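Local structure of BugD (2F5X) at residues Y14-F25 against L46-G57. The protein is a periplasmic solute receptor that binds aspartic acid and probably delivers it to a tripartite tricarboxylate-type transport system. Numbering follows the deposited sequence.
Sequences YPERPVNMVVPF and LGETVVVENKGG. With ASP (aspartic acid), chain D.
Val19, Met21 and Val23 exchange six parallel-strand hydrogen bonds with 49-55, starting at Val19 N to Thr49 O (3.1 Å) and ending at Lys55 N to Val23 O (2.9 Å), while the axes of 19-23 and 50-54 are crossed by 31°. On the face carrying Val19, Met21 and Val23, Val50 CG1 packs on Met21 CB at 3.6 Å and Val52 CG1 on Val23 CG2 at 3.8 Å. Helix 30-46 covers this face through Ala35 and Ala39, completing a beta-alpha-beta crossover, and Leu46 CD2 at its end meets Val19 CG2. On the face of Asn20 and Val22, the Glu53 carboxylate stacks on the Asn20 amide, planes 19° apart; Asn20 ND2 and Glu53 OE2 lie 3.3 Å apart at an angle too poor for a hydrogen bond. At the end of strand 50-54, Asn54 ND2 donates to Phe25 O at 3.0 Å; ND2 also hydrogen-bonds Asp32, while OD1 is held by Arg36. A water accepts from Gly57 N and lies within hydrogen-bonding distance of Pro24 O, bridging the backbones just past the C-terminal ends of the two strands. Phe25, directly after Pro24, belongs to the ligand pocket, where one ring face lies under the bound aspartic acid, whose CA sits 3.4 Å above the ring centre.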
ATOM      1  N   TYR A  14      25.822  15.882   4.582  1.00 20.38           N
ATOM      2  CA  TYR A  14      24.698  14.894   4.595  1.00 20.08           C
ATOM      3  C   TYR A  14      24.765  13.904   3.414  1.00 20.85           C
ATOM      4  O   TYR A  14      24.980  14.324   2.279  1.00 21.68           O
ATOM      5  CB  TYR A  14      23.342  15.623   4.584  1.00 19.76           C
ATOM      6  CG  TYR A  14      22.184  14.661   4.449  1.00 18.67           C
ATOM      7  CD1 TYR A  14      21.604  14.077   5.572  1.00 18.66           C
ATOM      8  CD2 TYR A  14      21.687  14.309   3.192  1.00 18.77           C
ATOM      9  CE1 TYR A  14      20.560  13.169   5.450  1.00 17.06           C
ATOM     10  CE2 TYR A  14      20.643  13.400   3.059  1.00 16.97           C
ATOM     11  CZ  TYR A  14      20.085  12.841   4.190  1.00 16.39           C
ATOM     12  OH  TYR A  14      19.056  11.945   4.053  1.00 15.94           O
ATOM     13  N   PRO A  15      24.552  12.606   3.648  1.00 21.21           N
ATOM     14  CA  PRO A  15      24.402  12.009   4.981  1.00 21.68           C
ATOM     15  C   PRO A  15      25.740  11.543   5.548  1.00 22.32           C
ATOM     16  O   PRO A  15      26.585  11.018   4.811  1.00 22.17           O
ATOM     17  CB  PRO A  15      23.503  10.800   4.708  1.00 21.52           C
ATOM     18  CG  PRO A  15      23.853  10.383   3.305  1.00 21.73           C
ATOM     19  CD  PRO A  15      24.380  11.603   2.580  1.00 21.54           C
ATOM     20  N   GLU A  16      25.923  11.728   6.848  1.00 22.86           N
ATOM     21  CA  GLU A  16      27.178  11.350   7.494  1.00 24.18           C
ATOM     22  C   GLU A  16      27.021  10.108   8.366  1.00 23.94           C
ATOM     23  O   GLU A  16      27.986   9.644   8.982  1.00 24.44           O
ATOM     24  CB  GLU A  16      27.763  12.526   8.284  1.00 24.91           C
ATOM     25  CG  GLU A  16      26.886  13.061   9.406  1.00 27.80           C
ATOM     26  CD  GLU A  16      27.459  14.312  10.051  1.00 32.03           C
ATOM     27  OE1 GLU A  16      27.756  15.291   9.326  1.00 33.67           O
ATOM     28  OE2 GLU A  16      27.614  14.320  11.292  1.00 35.03           O
ATOM     29  N   ARG A  17      25.798   9.579   8.398  1.00 23.43           N
ATOM     30  CA  ARG A  17      25.473   8.331   9.080  1.00 23.13           C
ATOM     31  C   ARG A  17      24.240   7.720   8.392  1.00 22.14           C
ATOM     32  O   ARG A  17      23.596   8.388   7.575  1.00 22.03           O
ATOM     33  CB  ARG A  17      25.226   8.566  10.582  1.00 23.41           C
ATOM     34  CG  ARG A  17      24.005   9.408  10.913  1.00 25.16           C
ATOM     35  CD  ARG A  17      23.948   9.870  12.359  1.00 28.42           C
ATOM     36  NE  ARG A  17      22.677  10.521  12.679  1.00 31.13           N
ATOM     37  CZ  ARG A  17      22.527  11.828  12.874  1.00 32.30           C
ATOM     38  NH1 ARG A  17      23.564  12.650  12.779  1.00 34.07           N
ATOM     39  NH2 ARG A  17      21.330  12.319  13.162  1.00 33.33           N
ATOM     40  N   PRO A  18      23.920   6.461   8.688  1.00 21.28           N
ATOM     41  CA  PRO A  18      22.768   5.808   8.050  1.00 20.09           C
ATOM     42  C   PRO A  18      21.445   6.576   8.188  1.00 19.05           C
ATOM     43  O   PRO A  18      21.204   7.261   9.188  1.00 18.64           O
ATOM     44  CB  PRO A  18      22.700   4.455   8.761  1.00 20.54           C
ATOM     45  CG  PRO A  18      24.129   4.197   9.147  1.00 20.74           C
ATOM     46  CD  PRO A  18      24.628   5.540   9.601  1.00 21.21           C
ATOM     47  N   VAL A  19      20.620   6.459   7.153  1.00 17.39           N
ATOM     48  CA  VAL A  19      19.301   7.095   7.100  1.00 16.07           C
ATOM     49  C   VAL A  19      18.248   6.051   7.435  1.00 16.00           C
ATOM     50  O   VAL A  19      18.220   4.975   6.826  1.00 15.39           O
ATOM     51  CB  VAL A  19      19.030   7.677   5.700  1.00 16.06           C
ATOM     52  CG1 VAL A  19      17.593   8.206   5.578  1.00 14.92           C
ATOM     53  CG2 VAL A  19      20.030   8.782   5.378  1.00 16.65           C
ATOM     54  N   ASN A  20      17.390   6.371   8.400  1.00 15.46           N
ATOM     55  CA  ASN A  20      16.290   5.476   8.771  1.00 15.88           C
ATOM     56  C   ASN A  20      15.081   5.712   7.898  1.00 15.03           C
ATOM     57  O   ASN A  20      14.612   6.851   7.782  1.00 14.50           O
ATOM     58  CB  ASN A  20      15.900   5.665  10.235  1.00 16.04           C
ATOM     59  CG  ASN A  20      17.032   5.318  11.194  1.00 18.93           C
ATOM     60  OD1 ASN A  20      17.317   6.065  12.136  1.00 23.63           O
ATOM     61  ND2 ASN A  20      17.678   4.182  10.962  1.00 20.36           N
HETATM   62  N   MSE A  21      14.591   4.631   7.290  1.00 14.21           N
HETATM   63  CA  MSE A  21      13.399   4.680   6.454  1.00 14.03           C
HETATM   64  C   MSE A  21      12.286   3.948   7.189  1.00 13.25           C
HETATM   65  O   MSE A  21      12.350   2.735   7.387  1.00 13.57           O
HETATM   66  CB  MSE A  21      13.670   4.036   5.094  1.00 14.76           C
HETATM   67  CG  MSE A  21      12.420   3.550   4.358  1.00 16.91           C
HETATM   68 SE   MSE A  21      12.797   3.012   2.533  1.00 23.57          SE
HETATM   69  CE  MSE A  21      13.094   4.657   2.092  1.00 10.64           C
ATOM     70  N   VAL A  22      11.278   4.696   7.615  1.00 11.94           N
ATOM     71  CA  VAL A  22      10.154   4.118   8.347  1.00 10.90           C
ATOM     72  C   VAL A  22       9.102   3.584   7.381  1.00 10.28           C
ATOM     73  O   VAL A  22       8.634   4.303   6.492  1.00 10.20           O
ATOM     74  CB  VAL A  22       9.529   5.167   9.309  1.00 10.91           C
ATOM     75  CG1 VAL A  22       8.229   4.648   9.976  1.00 11.25           C
ATOM     76  CG2 VAL A  22      10.576   5.619  10.351  1.00 11.81           C
ATOM     77  N   VAL A  23       8.744   2.319   7.579  1.00  9.32           N
ATOM     78  CA  VAL A  23       7.649   1.658   6.875  1.00  8.96           C
ATOM     79  C   VAL A  23       6.560   1.427   7.927  1.00  8.52           C
ATOM     80  O   VAL A  23       6.792   0.681   8.878  1.00  8.52           O
ATOM     81  CB  VAL A  23       8.131   0.299   6.310  1.00  8.80           C
ATOM     82  CG1 VAL A  23       6.956  -0.556   5.825  1.00  8.66           C
ATOM     83  CG2 VAL A  23       9.123   0.527   5.185  1.00 10.05           C
ATOM     84  N   PRO A  24       5.410   2.100   7.824  1.00  8.49           N
ATOM     85  CA  PRO A  24       4.360   1.986   8.853  1.00  8.19           C
ATOM     86  C   PRO A  24       3.582   0.663   8.924  1.00  8.54           C
ATOM     87  O   PRO A  24       2.395   0.664   9.271  1.00  8.66           O
ATOM     88  CB  PRO A  24       3.416   3.142   8.496  1.00  7.89           C
ATOM     89  CG  PRO A  24       4.319   4.122   7.726  1.00  8.00           C
ATOM     90  CD  PRO A  24       5.071   3.135   6.829  1.00  8.36           C
ATOM     91  N   PHE A  25       4.251  -0.450   8.630  1.00  8.39           N
ATOM     92  CA  PHE A  25       3.621  -1.772   8.633  1.00  9.02           C
ATOM     93  C   PHE A  25       4.615  -2.841   9.013  1.00  8.95           C
ATOM     94  O   PHE A  25       5.830  -2.630   8.944  1.00  9.14           O
ATOM     95  CB  PHE A  25       3.047  -2.099   7.250  1.00  8.63           C
ATOM     96  CG  PHE A  25       1.937  -1.178   6.834  1.00  8.80           C
ATOM     97  CD1 PHE A  25       0.655  -1.331   7.363  1.00  9.03           C
ATOM     98  CD2 PHE A  25       2.177  -0.149   5.939  1.00  9.17           C
ATOM     99  CE1 PHE A  25      -0.367  -0.466   7.003  1.00  9.04           C
ATOM    100  CE2 PHE A  25       1.154   0.721   5.563  1.00  9.79           C
ATOM    101  CZ  PHE A  25      -0.122   0.560   6.092  1.00  8.68           C
ATOM    102  N   LEU A  46      23.193   7.762  -2.495  1.00 20.30           N
ATOM    103  CA  LEU A  46      23.051   8.368  -1.171  1.00 20.47           C
ATOM    104  C   LEU A  46      24.406   8.488  -0.475  1.00 21.32           C
ATOM    105  O   LEU A  46      24.689   9.497   0.172  1.00 21.44           O
ATOM    106  CB  LEU A  46      22.049   7.588  -0.298  1.00 20.19           C
ATOM    107  CG  LEU A  46      21.660   8.205   1.056  1.00 19.00           C
ATOM    108  CD1 LEU A  46      21.034   9.604   0.905  1.00 18.48           C
ATOM    109  CD2 LEU A  46      20.730   7.282   1.838  1.00 18.99           C
ATOM    110  N   GLY A  47      25.246   7.468  -0.640  1.00 21.66           N
ATOM    111  CA  GLY A  47      26.563   7.458  -0.033  1.00 22.48           C
ATOM    112  C   GLY A  47      26.510   7.019   1.413  1.00 22.94           C
ATOM    113  O   GLY A  47      27.470   7.224   2.169  1.00 23.57           O
ATOM    114  N   GLU A  48      25.371   6.437   1.796  1.00 22.81           N
ATOM    115  CA  GLU A  48      25.179   5.835   3.108  1.00 22.79           C
ATOM    116  C   GLU A  48      24.142   4.725   2.996  1.00 22.21           C
ATOM    117  O   GLU A  48      23.357   4.689   2.045  1.00 21.78           O
ATOM    118  CB  GLU A  48      24.702   6.876   4.131  1.00 23.30           C
ATOM    119  CG  GLU A  48      25.812   7.510   4.963  1.00 25.33           C
ATOM    120  CD  GLU A  48      26.391   6.570   6.009  1.00 28.24           C
ATOM    121  OE1 GLU A  48      25.865   5.444   6.176  1.00 29.30           O
ATOM    122  OE2 GLU A  48      27.378   6.959   6.666  1.00 29.47           O
ATOM    123  N   THR A  49      24.145   3.820   3.969  1.00 21.71           N
ATOM    124  CA  THR A  49      23.150   2.758   4.033  1.00 21.50           C
ATOM    125  C   THR A  49      21.796   3.329   4.467  1.00 20.85           C
ATOM    126  O   THR A  49      21.734   4.318   5.212  1.00 20.87           O
ATOM    127  CB  THR A  49      23.606   1.641   5.007  1.00 22.20           C
ATOM    128  OG1 THR A  49      24.075   2.219   6.234  1.00 24.30           O
ATOM    129  CG2 THR A  49      24.846   0.939   4.479  1.00 21.70           C
ATOM    130  N   VAL A  50      20.721   2.718   3.977  1.00 19.64           N
ATOM    131  CA  VAL A  50      19.363   3.057   4.401  1.00 18.54           C
ATOM    132  C   VAL A  50      18.886   1.895   5.265  1.00 18.54           C
ATOM    133  O   VAL A  50      18.943   0.740   4.833  1.00 18.66           O
ATOM    134  CB  VAL A  50      18.417   3.255   3.184  1.00 18.66           C
ATOM    135  CG1 VAL A  50      16.962   3.461   3.628  1.00 18.18           C
ATOM    136  CG2 VAL A  50      18.875   4.420   2.331  1.00 18.39           C
ATOM    137  N   VAL A  51      18.441   2.205   6.483  1.00 17.38           N
ATOM    138  CA  VAL A  51      17.988   1.198   7.445  1.00 17.06           C
ATOM    139  C   VAL A  51      16.468   1.237   7.533  1.00 16.45           C
ATOM    140  O   VAL A  51      15.890   2.249   7.934  1.00 16.39           O
ATOM    141  CB  VAL A  51      18.570   1.447   8.864  1.00 16.69           C
ATOM    142  CG1 VAL A  51      18.067   0.391   9.855  1.00 18.34           C
ATOM    143  CG2 VAL A  51      20.097   1.469   8.836  1.00 18.04           C
ATOM    144  N   VAL A  52      15.825   0.131   7.175  1.00 16.16           N
ATOM    145  CA  VAL A  52      14.364   0.061   7.223  1.00 15.96           C
ATOM    146  C   VAL A  52      13.894  -0.200   8.658  1.00 16.10           C
ATOM    147  O   VAL A  52      14.410  -1.093   9.346  1.00 16.30           O
ATOM    148  CB  VAL A  52      13.805  -1.003   6.240  1.00 16.14           C
ATOM    149  CG1 VAL A  52      12.303  -1.205   6.432  1.00 15.61           C
ATOM    150  CG2 VAL A  52      14.112  -0.608   4.792  1.00 15.79           C
ATOM    151  N   GLU A  53      12.931   0.602   9.109  1.00 15.95           N
ATOM    152  CA  GLU A  53      12.314   0.411  10.417  1.00 16.03           C
ATOM    153  C   GLU A  53      10.828   0.180  10.228  1.00 15.12           C
ATOM    154  O   GLU A  53      10.163   0.937   9.521  1.00 15.21           O
ATOM    155  CB  GLU A  53      12.562   1.622  11.318  1.00 17.14           C
ATOM    156  CG  GLU A  53      14.041   1.881  11.578  1.00 21.37           C
ATOM    157  CD  GLU A  53      14.311   3.058  12.500  1.00 26.94           C
ATOM    158  OE1 GLU A  53      13.431   3.935  12.652  1.00 28.87           O
ATOM    159  OE2 GLU A  53      15.428   3.111  13.063  1.00 30.48           O
ATOM    160  N   ASN A  54      10.312  -0.873  10.849  1.00 13.36           N
ATOM    161  CA  ASN A  54       8.897  -1.204  10.702  1.00 12.79           C
ATOM    162  C   ASN A  54       8.119  -0.722  11.901  1.00 12.69           C
ATOM    163  O   ASN A  54       8.433  -1.093  13.026  1.00 13.20           O
ATOM    164  CB  ASN A  54       8.728  -2.708  10.494  1.00 12.46           C
ATOM    165  CG  ASN A  54       9.403  -3.182   9.237  1.00 11.78           C
ATOM    166  OD1 ASN A  54      10.542  -3.653   9.270  1.00 12.38           O
ATOM    167  ND2 ASN A  54       8.713  -3.042   8.107  1.00 10.42           N
ATOM    168  N   LYS A  55       7.119   0.127  11.665  1.00 12.93           N
ATOM    169  CA  LYS A  55       6.353   0.703  12.764  1.00 13.31           C
ATOM    170  C   LYS A  55       4.868   0.593  12.471  1.00 12.80           C
ATOM    171  O   LYS A  55       4.240   1.536  11.992  1.00 12.83           O
ATOM    172  CB  LYS A  55       6.773   2.163  13.013  1.00 13.46           C
ATOM    173  CG  LYS A  55       8.244   2.332  13.423  1.00 17.02           C
ATOM    174  CD  LYS A  55       8.535   1.686  14.793  1.00 21.92           C
ATOM    175  CE  LYS A  55      10.008   1.276  14.949  1.00 25.17           C
ATOM    176  NZ  LYS A  55      10.268  -0.208  14.849  1.00 29.09           N
ATOM    177  N   GLY A  56       4.316  -0.584  12.741  1.00 13.32           N
ATOM    178  CA  GLY A  56       2.922  -0.866  12.438  1.00 13.12           C
ATOM    179  C   GLY A  56       1.959  -0.337  13.487  1.00 13.05           C
ATOM    180  O   GLY A  56       2.353  -0.023  14.622  1.00 13.82           O
ATOM    181  N   GLY A  57       0.697  -0.221  13.082  1.00 12.83           N
ATOM    182  CA  GLY A  57      -0.381   0.198  13.963  1.00 11.73           C
ATOM    183  C   GLY A  57      -1.302   1.191  13.286  1.00 11.55           C
ATOM    184  O   GLY A  57      -0.840   2.027  12.500  1.00 11.34           O
TER
HETATM  185  N   ASP D 901       1.005  -1.992   2.594  1.00  7.83           N
HETATM  186  CA  ASP D 901       0.677  -2.607   3.914  1.00  7.79           C
HETATM  187  C   ASP D 901       1.816  -3.474   4.430  1.00  8.12           C
HETATM  188  O   ASP D 901       1.595  -4.385   5.250  1.00  8.63           O
HETATM  189  CB  ASP D 901      -0.599  -3.432   3.818  1.00  7.59           C
HETATM  190  CG  ASP D 901      -1.814  -2.584   3.546  1.00  7.57           C
HETATM  191  OD1 ASP D 901      -2.874  -3.171   3.226  1.00  7.40           O
HETATM  192  OD2 ASP D 901      -1.795  -1.329   3.634  1.00  8.41           O
HETATM  193  OXT ASP D 901       2.952  -3.251   4.011  1.00  8.21           O
HETATM  194  O   HOH W   1       0.198  -0.721  10.446  1.00 16.25           O